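Local atomic coordinates of arginine--tRNA ligase (PDB entry 3FNR), a protein that catalyses the ATP-dependent attachment of L-arginine to its cognate tRNA, releasing AMP and diphosphate, as a monomeric class I aminoacyl-tRNA synthetase. Residues L33-S38 against C238-G243; F70-Y75 against K161-V166; R169-A174 against I224-D229. The protein carries 1 engineered substitution. All blocks are in the same frame, centred on the assembly; numbering follows the deposited sequence.

Contact 1: residues L33-S38 against C238-G243; sequences LLEYVS and CINIWG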
loop_
_atom_site.group_PDB
_atom_site.type_symbol
_atom_site.label_atom_id
_atom_site.label_comp_id
_atom_site.label_asym_id
_atom_site.label_seq_id
_atom_site.Cartn_x
_atom_site.Cartn_y
_atom_site.Cartn_z
ATOM N N LEU A 33 -3.432 13.395 4.490
ATOM C CA LEU A 33 -2.325 13.233 3.564
ATOM C C LEU A 33 -1.472 12.040 3.965
ATOM O O LEU A 33 -0.788 12.069 4.993
ATOM C CB LEU A 33 -1.451 14.501 3.491
ATOM C CG LEU A 33 -0.192 14.427 2.599
ATOM C CD1 LEU A 33 -0.553 14.172 1.137
ATOM C CD2 LEU A 33 0.653 15.691 2.724
ATOM N N LEU A 34 -1.485 11.001 3.133
ATOM C CA LEU A 34 -0.670 9.812 3.376
ATOM C C LEU A 34 0.600 9.824 2.539
ATOM O O LEU A 34 0.550 9.891 1.309
ATOM C CB LEU A 34 -1.471 8.545 3.037
ATOM C CG LEU A 34 -1.256 7.139 3.619
ATOM C CD1 LEU A 34 -1.583 6.104 2.545
ATOM C CD2 LEU A 34 0.114 6.864 4.215
ATOM N N GLU A 35 1.741 9.720 3.204
ATOM C CA GLU A 35 2.986 9.529 2.492
ATOM C C GLU A 35 3.476 8.144 2.818
ATOM O O GLU A 35 3.683 7.816 3.988
ATOM C CB GLU A 35 4.041 10.556 2.895
ATOM C CG GLU A 35 5.385 10.345 2.182
ATOM C CD GLU A 35 6.560 10.293 3.149
ATOM O OE1 GLU A 35 6.523 11.001 4.183
ATOM O OE2 GLU A 35 7.523 9.534 2.885
ATOM N N TYR A 36 3.649 7.332 1.781
ATOM C CA TYR A 36 4.074 5.955 1.966
ATOM C C TYR A 36 4.953 5.436 0.834
ATOM O O TYR A 36 5.076 6.074 -0.215
ATOM C CB TYR A 36 2.867 5.039 2.236
ATOM C CG TYR A 36 1.960 4.716 1.052
ATOM C CD1 TYR A 36 1.249 5.714 0.374
ATOM C CD2 TYR A 36 1.775 3.398 0.651
ATOM C CE1 TYR A 36 0.401 5.406 -0.687
ATOM C CE2 TYR A 36 0.942 3.077 -0.412
ATOM C CZ TYR A 36 0.257 4.078 -1.072
ATOM O OH TYR A 36 -0.573 3.732 -2.108
ATOM N N VAL A 37 5.540 4.262 1.076
ATOM C CA VAL A 37 6.536 3.612 0.220
ATOM C C VAL A 37 7.831 4.421 0.234
ATOM O O VAL A 37 8.743 4.080 0.988
ATOM C CB VAL A 37 6.045 3.276 -1.241
ATOM C CG1 VAL A 37 7.041 2.364 -1.936
ATOM C CG2 VAL A 37 4.671 2.598 -1.229
ATOM N N SER A 38 7.895 5.479 -0.581
ATOM C CA SER A 38 9.034 6.415 -0.622
ATOM C C SER A 38 10.393 5.736 -0.650
ATOM O O SER A 38 11.285 6.104 0.102
ATOM C CB SER A 38 8.985 7.388 0.561
ATOM O OG SER A 38 7.816 8.186 0.513
ATOM N N CYS A 238 -1.711 14.188 8.842
ATOM C CA CYS A 238 -0.705 13.531 8.005
ATOM C C CYS A 238 -0.403 12.140 8.545
ATOM O O CYS A 238 -0.080 11.974 9.725
ATOM C CB CYS A 238 0.605 14.335 7.915
ATOM S SG CYS A 238 0.487 15.924 7.054
ATOM N N ILE A 239 -0.496 11.148 7.671
ATOM C CA ILE A 239 -0.186 9.762 8.022
ATOM C C ILE A 239 1.105 9.313 7.337
ATOM O O ILE A 239 1.274 9.520 6.134
ATOM C CB ILE A 239 -1.333 8.811 7.600
ATOM C CG1 ILE A 239 -2.692 9.363 8.065
ATOM C CG2 ILE A 239 -1.069 7.392 8.102
ATOM C CD1 ILE A 239 -3.894 8.550 7.563
ATOM N N ASN A 240 2.015 8.726 8.114
ATOM C CA ASN A 240 3.174 8.034 7.574
ATOM C C ASN A 240 3.052 6.537 7.808
ATOM O O ASN A 240 2.516 6.104 8.824
ATOM C CB ASN A 240 4.455 8.497 8.264
ATOM C CG ASN A 240 4.792 9.949 7.991
ATOM O OD1 ASN A 240 4.206 10.604 7.116
ATOM N ND2 ASN A 240 5.749 10.465 8.760
ATOM N N ILE A 241 3.564 5.749 6.872
ATOM C CA ILE A 241 3.760 4.327 7.111
ATOM C C ILE A 241 5.258 4.043 7.100
ATOM O O ILE A 241 5.921 4.175 6.065
ATOM C CB ILE A 241 3.009 3.446 6.089
ATOM C CG1 ILE A 241 1.500 3.725 6.144
ATOM C CG2 ILE A 241 3.279 1.972 6.358
ATOM C CD1 ILE A 241 0.741 3.147 4.992
ATOM N N TRP A 242 5.790 3.679 8.259
ATOM C CA TRP A 242 7.217 3.399 8.393
ATOM C C TRP A 242 7.434 1.930 8.732
ATOM O O TRP A 242 6.529 1.268 9.246
ATOM C CB TRP A 242 7.843 4.260 9.501
ATOM C CG TRP A 242 7.919 5.750 9.228
ATOM C CD1 TRP A 242 7.648 6.396 8.048
ATOM C CD2 TRP A 242 8.340 6.768 10.153
ATOM N NE1 TRP A 242 7.839 7.748 8.195
ATOM C CE2 TRP A 242 8.273 8.006 9.471
ATOM C CE3 TRP A 242 8.758 6.755 11.496
ATOM C CZ2 TRP A 242 8.609 9.224 10.085
ATOM C CZ3 TRP A 242 9.088 7.969 12.112
ATOM C CH2 TRP A 242 9.011 9.187 11.400
ATOM N N GLY A 243 8.637 1.432 8.459
ATOM C CA GLY A 243 9.028 0.095 8.889
ATOM C C GLY A 243 9.149 0.095 10.395
ATOM O O GLY A 243 9.580 1.095 10.979
HETATM O O HOH W 1 8.141 10.015 5.921
HETATM O O HOH W 2 5.625 2.746 3.468
#

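Contact 2: residues F70-Y75 against K161-V166; sequences FNTEYY and KIDSYV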
loop_
_atom_site.group_PDB
_atom_site.type_symbol
_atom_site.label_atom_id
_atom_site.label_comp_id
_atom_site.label_asym_id
_atom_site.label_seq_id
_atom_site.Cartn_x
_atom_site.Cartn_y
_atom_site.Cartn_z
ATOM N N PHE A 70 -8.608 12.177 0.724
ATOM C CA PHE A 70 -7.439 11.408 1.115
ATOM C C PHE A 70 -6.422 11.437 -0.017
ATOM O O PHE A 70 -6.632 10.832 -1.075
ATOM C CB PHE A 70 -7.864 9.967 1.441
ATOM C CG PHE A 70 -6.890 9.196 2.317
ATOM C CD1 PHE A 70 -7.110 9.074 3.683
ATOM C CD2 PHE A 70 -5.798 8.546 1.764
ATOM C CE1 PHE A 70 -6.242 8.336 4.487
ATOM C CE2 PHE A 70 -4.926 7.810 2.554
ATOM C CZ PHE A 70 -5.140 7.709 3.919
ATOM N N ASN A 71 -5.332 12.157 0.216
ATOM C CA ASN A 71 -4.246 12.283 -0.744
ATOM C C ASN A 71 -3.069 11.384 -0.447
ATOM O O ASN A 71 -2.786 11.070 0.712
ATOM C CB ASN A 71 -3.767 13.726 -0.812
ATOM C CG ASN A 71 -4.508 14.527 -1.846
ATOM O OD1 ASN A 71 -5.613 15.011 -1.599
ATOM N ND2 ASN A 71 -3.905 14.666 -3.026
ATOM N N THR A 72 -2.382 10.976 -1.504
ATOM C CA THR A 72 -1.196 10.137 -1.389
ATOM C C THR A 72 0.016 10.778 -2.048
ATOM O O THR A 72 -0.102 11.445 -3.090
ATOM C CB THR A 72 -1.424 8.746 -1.998
ATOM O OG1 THR A 72 -1.977 8.880 -3.312
ATOM C CG2 THR A 72 -2.393 7.967 -1.137
ATOM N N GLU A 73 1.179 10.540 -1.447
ATOM C CA GLU A 73 2.420 11.166 -1.864
ATOM C C GLU A 73 3.620 10.245 -1.629
ATOM O O GLU A 73 3.664 9.482 -0.658
ATOM C CB GLU A 73 2.596 12.523 -1.159
ATOM C CG GLU A 73 3.726 13.406 -1.683
ATOM C CD GLU A 73 3.590 14.865 -1.267
ATOM O OE1 GLU A 73 4.396 15.308 -0.421
ATOM O OE2 GLU A 73 2.689 15.572 -1.794
ATOM N N TYR A 74 4.579 10.317 -2.545
ATOM C CA TYR A 74 5.796 9.520 -2.508
ATOM C C TYR A 74 6.947 10.510 -2.518
ATOM O O TYR A 74 6.987 11.416 -3.354
ATOM C CB TYR A 74 5.840 8.625 -3.748
ATOM C CG TYR A 74 6.998 7.650 -3.892
ATOM C CD1 TYR A 74 8.312 8.098 -4.093
ATOM C CD2 TYR A 74 6.766 6.274 -3.926
ATOM C CE1 TYR A 74 9.368 7.200 -4.257
ATOM C CE2 TYR A 74 7.816 5.367 -4.101
ATOM C CZ TYR A 74 9.108 5.839 -4.266
ATOM O OH TYR A 74 10.141 4.952 -4.435
ATOM N N TYR A 75 7.877 10.332 -1.589
ATOM C CA TYR A 75 9.037 11.188 -1.490
ATOM C C TYR A 75 10.203 10.534 -2.203
ATOM O O TYR A 75 10.610 9.426 -1.842
ATOM C CB TYR A 75 9.396 11.408 -0.020
ATOM C CG TYR A 75 10.532 12.372 0.209
ATOM C CD1 TYR A 75 10.332 13.747 0.094
ATOM C CD2 TYR A 75 11.800 11.918 0.558
ATOM C CE1 TYR A 75 11.364 14.642 0.312
ATOM C CE2 TYR A 75 12.845 12.806 0.768
ATOM C CZ TYR A 75 12.619 14.167 0.650
ATOM O OH TYR A 75 13.644 15.061 0.883
ATOM N N LYS A 161 -1.325 2.977 -7.492
ATOM C CA LYS A 161 -0.914 4.250 -8.083
ATOM C C LYS A 161 -0.892 5.318 -6.992
ATOM O O LYS A 161 -1.848 5.448 -6.232
ATOM C CB LYS A 161 -1.881 4.667 -9.192
ATOM C CG LYS A 161 -1.824 3.817 -10.448
ATOM C CD LYS A 161 -2.851 4.306 -11.465
ATOM C CE LYS A 161 -2.860 3.448 -12.725
ATOM N NZ LYS A 161 -1.631 3.642 -13.540
ATOM N N ILE A 162 0.206 6.063 -6.906
ATOM C CA ILE A 162 0.351 7.145 -5.925
ATOM C C ILE A 162 0.160 8.495 -6.639
ATOM O O ILE A 162 0.641 8.690 -7.753
ATOM C CB ILE A 162 1.697 7.025 -5.167
ATOM C CG1 ILE A 162 1.699 5.745 -4.311
ATOM C CG2 ILE A 162 1.968 8.244 -4.283
ATOM C CD1 ILE A 162 2.990 5.485 -3.556
ATOM N N ASP A 163 -0.576 9.408 -6.010
ATOM C CA ASP A 163 -1.057 10.610 -6.691
ATOM C C ASP A 163 -0.052 11.760 -6.848
ATOM O O ASP A 163 -0.275 12.678 -7.643
ATOM C CB ASP A 163 -2.352 11.096 -6.033
ATOM C CG ASP A 163 -3.541 10.188 -6.342
ATOM O OD1 ASP A 163 -3.361 9.180 -7.059
ATOM O OD2 ASP A 163 -4.660 10.481 -5.877
ATOM N N SER A 164 1.052 11.707 -6.109
ATOM C CA SER A 164 2.052 12.768 -6.168
ATOM C C SER A 164 3.433 12.245 -5.822
ATOM O O SER A 164 3.627 11.656 -4.765
ATOM C CB SER A 164 1.680 13.931 -5.231
ATOM O OG SER A 164 2.570 15.026 -5.395
ATOM N N TYR A 165 4.390 12.469 -6.713
ATOM C CA TYR A 165 5.791 12.157 -6.440
ATOM C C TYR A 165 6.539 13.477 -6.246
ATOM O O TYR A 165 6.476 14.361 -7.109
ATOM C CB TYR A 165 6.393 11.325 -7.588
ATOM C CG TYR A 165 5.853 9.899 -7.653
ATOM C CD1 TYR A 165 4.561 9.632 -8.124
ATOM C CD2 TYR A 165 6.630 8.821 -7.230
ATOM C CE1 TYR A 165 4.057 8.326 -8.162
ATOM C CE2 TYR A 165 6.138 7.510 -7.277
ATOM C CZ TYR A 165 4.854 7.273 -7.742
ATOM O OH TYR A 165 4.369 5.982 -7.790
ATOM N N VAL A 166 7.225 13.619 -5.112
ATOM C CA VAL A 166 7.933 14.869 -4.795
ATOM C C VAL A 166 9.443 14.672 -4.683
ATOM O O VAL A 166 9.906 13.655 -4.183
ATOM C CB VAL A 166 7.396 15.569 -3.502
ATOM C CG1 VAL A 166 6.042 16.084 -3.715
ATOM C CG2 VAL A 166 7.394 14.630 -2.314
#

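Contact 3: residues R169-A174 against I224-D229; sequences RSYYDA and IVYHKD. With SO4 (sulfate ion), chain E.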
loop_
_atom_site.group_PDB
_atom_site.type_symbol
_atom_site.label_atom_id
_atom_site.label_comp_id
_atom_site.label_asym_id
_atom_site.label_seq_id
_atom_site.Cartn_x
_atom_site.Cartn_y
_atom_site.Cartn_z
ATOM N N ARG A 169 15.301 17.356 -4.066
ATOM C CA ARG A 169 15.999 18.500 -4.656
ATOM C C ARG A 169 15.203 19.803 -4.646
ATOM O O ARG A 169 15.790 20.878 -4.624
ATOM C CB ARG A 169 16.473 18.179 -6.079
ATOM C CG ARG A 169 17.718 17.306 -6.134
ATOM C CD ARG A 169 18.506 17.533 -7.423
ATOM N NE ARG A 169 18.113 16.632 -8.507
ATOM C CZ ARG A 169 18.889 15.678 -9.019
ATOM N NH1 ARG A 169 20.116 15.476 -8.548
ATOM N NH2 ARG A 169 18.435 14.914 -10.004
ATOM N N SER A 170 13.876 19.713 -4.639
ATOM C CA SER A 170 13.038 20.909 -4.593
ATOM C C SER A 170 12.906 21.521 -3.189
ATOM O O SER A 170 12.169 22.493 -3.003
ATOM C CB SER A 170 11.658 20.634 -5.203
ATOM O OG SER A 170 10.818 19.934 -4.306
ATOM N N TYR A 171 13.632 20.961 -2.219
ATOM C CA TYR A 171 13.625 21.445 -0.837
ATOM C C TYR A 171 14.957 22.033 -0.351
ATOM O O TYR A 171 15.147 22.217 0.858
ATOM C CB TYR A 171 13.193 20.323 0.112
ATOM C CG TYR A 171 11.735 19.950 -0.014
ATOM C CD1 TYR A 171 11.346 18.841 -0.760
ATOM C CD2 TYR A 171 10.741 20.716 0.606
ATOM C CE1 TYR A 171 9.997 18.490 -0.884
ATOM C CE2 TYR A 171 9.397 20.374 0.499
ATOM C CZ TYR A 171 9.034 19.259 -0.255
ATOM O OH TYR A 171 7.714 18.912 -0.383
ATOM N N TYR A 172 15.879 22.315 -1.273
ATOM C CA TYR A 172 17.170 22.905 -0.911
ATOM C C TYR A 172 17.023 24.372 -0.519
ATOM O O TYR A 172 17.724 24.862 0.369
ATOM C CB TYR A 172 18.184 22.762 -2.048
ATOM C CG TYR A 172 18.853 21.406 -2.149
ATOM C CD1 TYR A 172 19.359 20.953 -3.366
ATOM C CD2 TYR A 172 18.981 20.578 -1.034
ATOM C CE1 TYR A 172 19.979 19.718 -3.472
ATOM C CE2 TYR A 172 19.596 19.339 -1.129
ATOM C CZ TYR A 172 20.091 18.918 -2.350
ATOM O OH TYR A 172 20.703 17.699 -2.451
ATOM N N ASP A 173 16.095 25.058 -1.182
ATOM C CA ASP A 173 15.778 26.449 -0.888
ATOM C C ASP A 173 14.926 26.608 0.375
ATOM O O ASP A 173 14.822 27.707 0.909
ATOM C CB ASP A 173 15.044 27.084 -2.076
ATOM C CG ASP A 173 15.939 27.266 -3.303
ATOM O OD1 ASP A 173 17.153 27.530 -3.134
ATOM O OD2 ASP A 173 15.421 27.160 -4.442
ATOM N N ALA A 174 14.329 25.515 0.851
ATOM C CA ALA A 174 13.359 25.559 1.952
ATOM C C ALA A 174 13.966 25.368 3.341
ATOM O O ALA A 174 13.263 25.450 4.355
ATOM C CB ALA A 174 12.247 24.537 1.711
ATOM N N ILE A 224 12.680 16.978 8.368
ATOM C CA ILE A 224 11.940 18.067 9.020
ATOM C C ILE A 224 11.361 19.087 8.019
ATOM O O ILE A 224 10.159 19.420 8.083
ATOM C CB ILE A 224 12.807 18.793 10.064
ATOM C CG1 ILE A 224 13.181 17.821 11.193
ATOM C CG2 ILE A 224 12.052 19.978 10.649
ATOM C CD1 ILE A 224 14.076 18.419 12.217
ATOM N N VAL A 225 12.212 19.540 7.094
ATOM C CA VAL A 225 11.828 20.437 5.982
ATOM C C VAL A 225 10.622 19.906 5.199
ATOM O O VAL A 225 9.651 20.629 4.988
ATOM C CB VAL A 225 13.024 20.658 5.002
ATOM C CG1 VAL A 225 12.587 21.369 3.723
ATOM C CG2 VAL A 225 14.153 21.434 5.678
ATOM N N TYR A 226 10.691 18.639 4.788
ATOM C CA TYR A 226 9.605 17.992 4.057
ATOM C C TYR A 226 8.330 17.935 4.892
ATOM O O TYR A 226 7.242 18.276 4.418
ATOM C CB TYR A 226 10.015 16.573 3.637
ATOM C CG TYR A 226 8.931 15.818 2.910
ATOM C CD1 TYR A 226 8.235 16.412 1.859
ATOM C CD2 TYR A 226 8.607 14.504 3.258
ATOM C CE1 TYR A 226 7.233 15.738 1.192
ATOM C CE2 TYR A 226 7.602 13.812 2.581
ATOM C CZ TYR A 226 6.922 14.442 1.553
ATOM O OH TYR A 226 5.935 13.790 0.861
ATOM N N HIS A 227 8.472 17.503 6.139
ATOM C CA HIS A 227 7.330 17.397 7.035
ATOM C C HIS A 227 6.679 18.739 7.348
ATOM O O HIS A 227 5.451 18.817 7.473
ATOM C CB HIS A 227 7.719 16.639 8.294
ATOM C CG HIS A 227 7.648 15.156 8.128
ATOM N ND1 HIS A 227 8.669 14.419 7.565
ATOM C CD2 HIS A 227 6.659 14.277 8.415
ATOM C CE1 HIS A 227 8.319 13.146 7.532
ATOM N NE2 HIS A 227 7.105 13.033 8.042
ATOM N N LYS A 228 7.495 19.792 7.435
ATOM C CA LYS A 228 6.996 21.158 7.599
ATOM C C LYS A 228 6.069 21.539 6.440
ATOM O O LYS A 228 4.996 22.098 6.656
ATOM C CB LYS A 228 8.161 22.151 7.682
ATOM C CG LYS A 228 7.713 23.605 7.892
ATOM C CD LYS A 228 8.891 24.559 7.891
ATOM C CE LYS A 228 8.427 26.002 7.951
ATOM N NZ LYS A 228 7.981 26.470 6.612
ATOM N N ASP A 229 6.502 21.243 5.217
ATOM C CA ASP A 229 5.648 21.393 4.034
ATOM C C ASP A 229 4.359 20.550 4.142
ATOM O O ASP A 229 3.270 21.110 4.065
ATOM C CB ASP A 229 6.440 21.053 2.770
ATOM C CG ASP A 229 5.583 21.070 1.495
ATOM O OD1 ASP A 229 4.517 21.712 1.449
ATOM O OD2 ASP A 229 6.005 20.439 0.512
HETATM S S SO4 E . 22.128 17.991 -5.955
HETATM O O1 SO4 E . 22.335 19.410 -6.236
HETATM O O2 SO4 E . 21.928 17.278 -7.214
HETATM O O3 SO4 E . 23.292 17.450 -5.254
HETATM O O4 SO4 E . 20.948 17.830 -5.112
HETATM O O HOH W 3 10.511 25.370 4.532
#

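Contact 1: residues L33-S38 against C238-G243
Leu33 and Leu34 pair with Cys238 and Ile239 as neighbouring parallel strands. Ile239 N donates to Leu33 O at 2.8 Å. Ile239 O then receives Glu35 N at 3.0 Å. From Glu35 on the chains stand farther apart, and water 2 bridges Val37 N and Ile241 O. On the face of Leu34 and Ile239 the contact is apolar. Leu34 reaches over with CD2, which meets Ile241 CD1 at 3.8 Å and Ile239 CG2 at 4.1 Å. Ile241 CD1 also touches Tyr36 CB at 4.0 Å. Tyr36 has CG between its backbone N and carbonyl carbon (chi1 74°), and its ring leads away from Ile241 toward Thr72 and Ile162.

These are inner parallel strands of the Rossmann-type catalytic domain of a class I synthetase. The strand 31-35 runs into the 'HIGH' motif, which starts at Ala39, just after Ser38.

The face of Glu35 and Asn240 is polar. Glu35 OE2 accepts from Ser38 OG at 2.7 Å through its anti lone pair, the one turned away from OE1. Water 1 donates to Glu35 OE1 and accepts from Trp242 NE1, lying in the plane of the indole at its edge. Glu35 OE1 also forms a salt bridge with Lys230 of helix 219-231. Asn240 ND2 is hydrogen-bonded to His227 NE2 of the same helix, and its OD1 takes a weak bond from Lys230.

Contact 2: residues F70-Y75 against K161-V166
The rings of Tyr74 and Tyr165 form an offset stack, with centroids 4.9 Å apart and planes at 30°. Tyr165 CE2 lies over one face of the Tyr74 ring, displaced toward its rim, 3.5 Å from Tyr74 CG. In return, Tyr74 CB sits over the face of the Tyr165 ring in a CH-pi contact. At the edge of the Tyr74 ring, in its plane, Ile162 CD1 approaches CD2 at 3.9 Å. Tyr74 CG is anti to the backbone N (chi1 -177°), whereas Tyr165 CG lies beside its own N (chi1 -70°), which brings the Tyr165 ring back across Tyr74. The hydroxyl of Tyr74 is hydrogen-bonded to Ala39 O, in the 'HIGH' motif.

The backbones pair in parallel. Tyr74 N donates to Ser164 O and Tyr74 O accepts from Val166 N, both at 2.8 Å. Before this ladder, Asp163 N donates to Thr72 OG1 at 3.1 Å, so a side chain anchors the loop ahead of the strand. Glu73 stretches across Val166 at about a right angle, with OE1 3.6 Å from Val166 CG2. Its carboxylate is held by Tyr226 OH and by a salt bridge to Arg233. Val166 CG2 also touches Tyr75 CD1.

The short strand 165-167 thus extends the catalytic-domain sheet beyond 69-76, whose other neighbour is 31-35. Ile151 of helix 136-157 touches Tyr74, Leu155 touches Ile162 and Tyr165, and Lys152 makes a cation-pi contact with Tyr165. Helix 50-65 packs on Phe70 and Thr72.

Contact 3: residues R169-A174 against I224-D229
This contact ties a loop of the class I catalytic domain, running from strand 165-167 to helix 175-184, to the side of helix 219-231. Tyr171 carries most of it. Its ring lies against Val225, Tyr226 and Asp229, which present one helical surface to the loop. The hydroxyl OH donates to Asp229 OD2 at 2.5 Å, a very short bond whose exact length should not be pressed. OD2 approaches at the edge of the ring, near its plane, and the carboxylate is turned 47° from the ring.

Tyr226 meets Tyr171 in an offset edge-to-face pair. The Tyr226 edge is directed toward the Tyr171 face, with the planes at 73° and the centroids 5.6 Å apart. Tyr226 CD1 comes 3.6 Å from Tyr171 CZ. Val225 fills the other end. Its CG1, anti to the backbone N (chi1 170°), meets Tyr171 CD2 at 3.7 Å and Ala174 CB at 3.8 Å. Water 3 bridges the segments: it donates to Ala174 O and accepts a weak bond from Lys228 NZ.

On the loop, away from the helix, a sulfate, probably from the crystallisation liquor, lies beside Arg169 and Tyr172. Arg169 NH1 donates to its O2 at 2.9 Å, though Arg169 is poorly ordered. A bond from Tyr172 OH to O4 is doubtful, because O4 crowds Tyr172 CE1 and Tyr172 has a second conformer. Arg169 NH2 also pairs with Asp141.

Asp229 OD2 has two partners, the Tyr171 hydroxyl and Arg233 in a salt bridge. Arg233 would be expected to favour the charged carboxylate, which suits it as acceptor for the Tyr171 hydroxyl. This bond probably restrains the hydroxyl end of Tyr171, while Val225 and Tyr226 pack on the ring.

All three contacts lie in the catalytic domain. Contacts 1 and 2 have centres about 9 Å apart and share a sheet: Leu34 N is 2.7 Å from Asn71 O, and Leu34 O is 2.9 Å from Glu73 N, both probable hydrogen bonds. Contact 3 is centred about 16 Å from each of them. Its helix reaches contact 1 through His227 NE2, 3.0 Å from Asn240 ND2, and contact 2 through Tyr226 OH, 2.5 Å from Glu73 OE1. Ser38 and Tyr74 place contacts 1 and 2 beside the 'HIGH' motif. A glycerol, probably from the crystallisation liquor, lies about 6 Å from the side chain of Glu35.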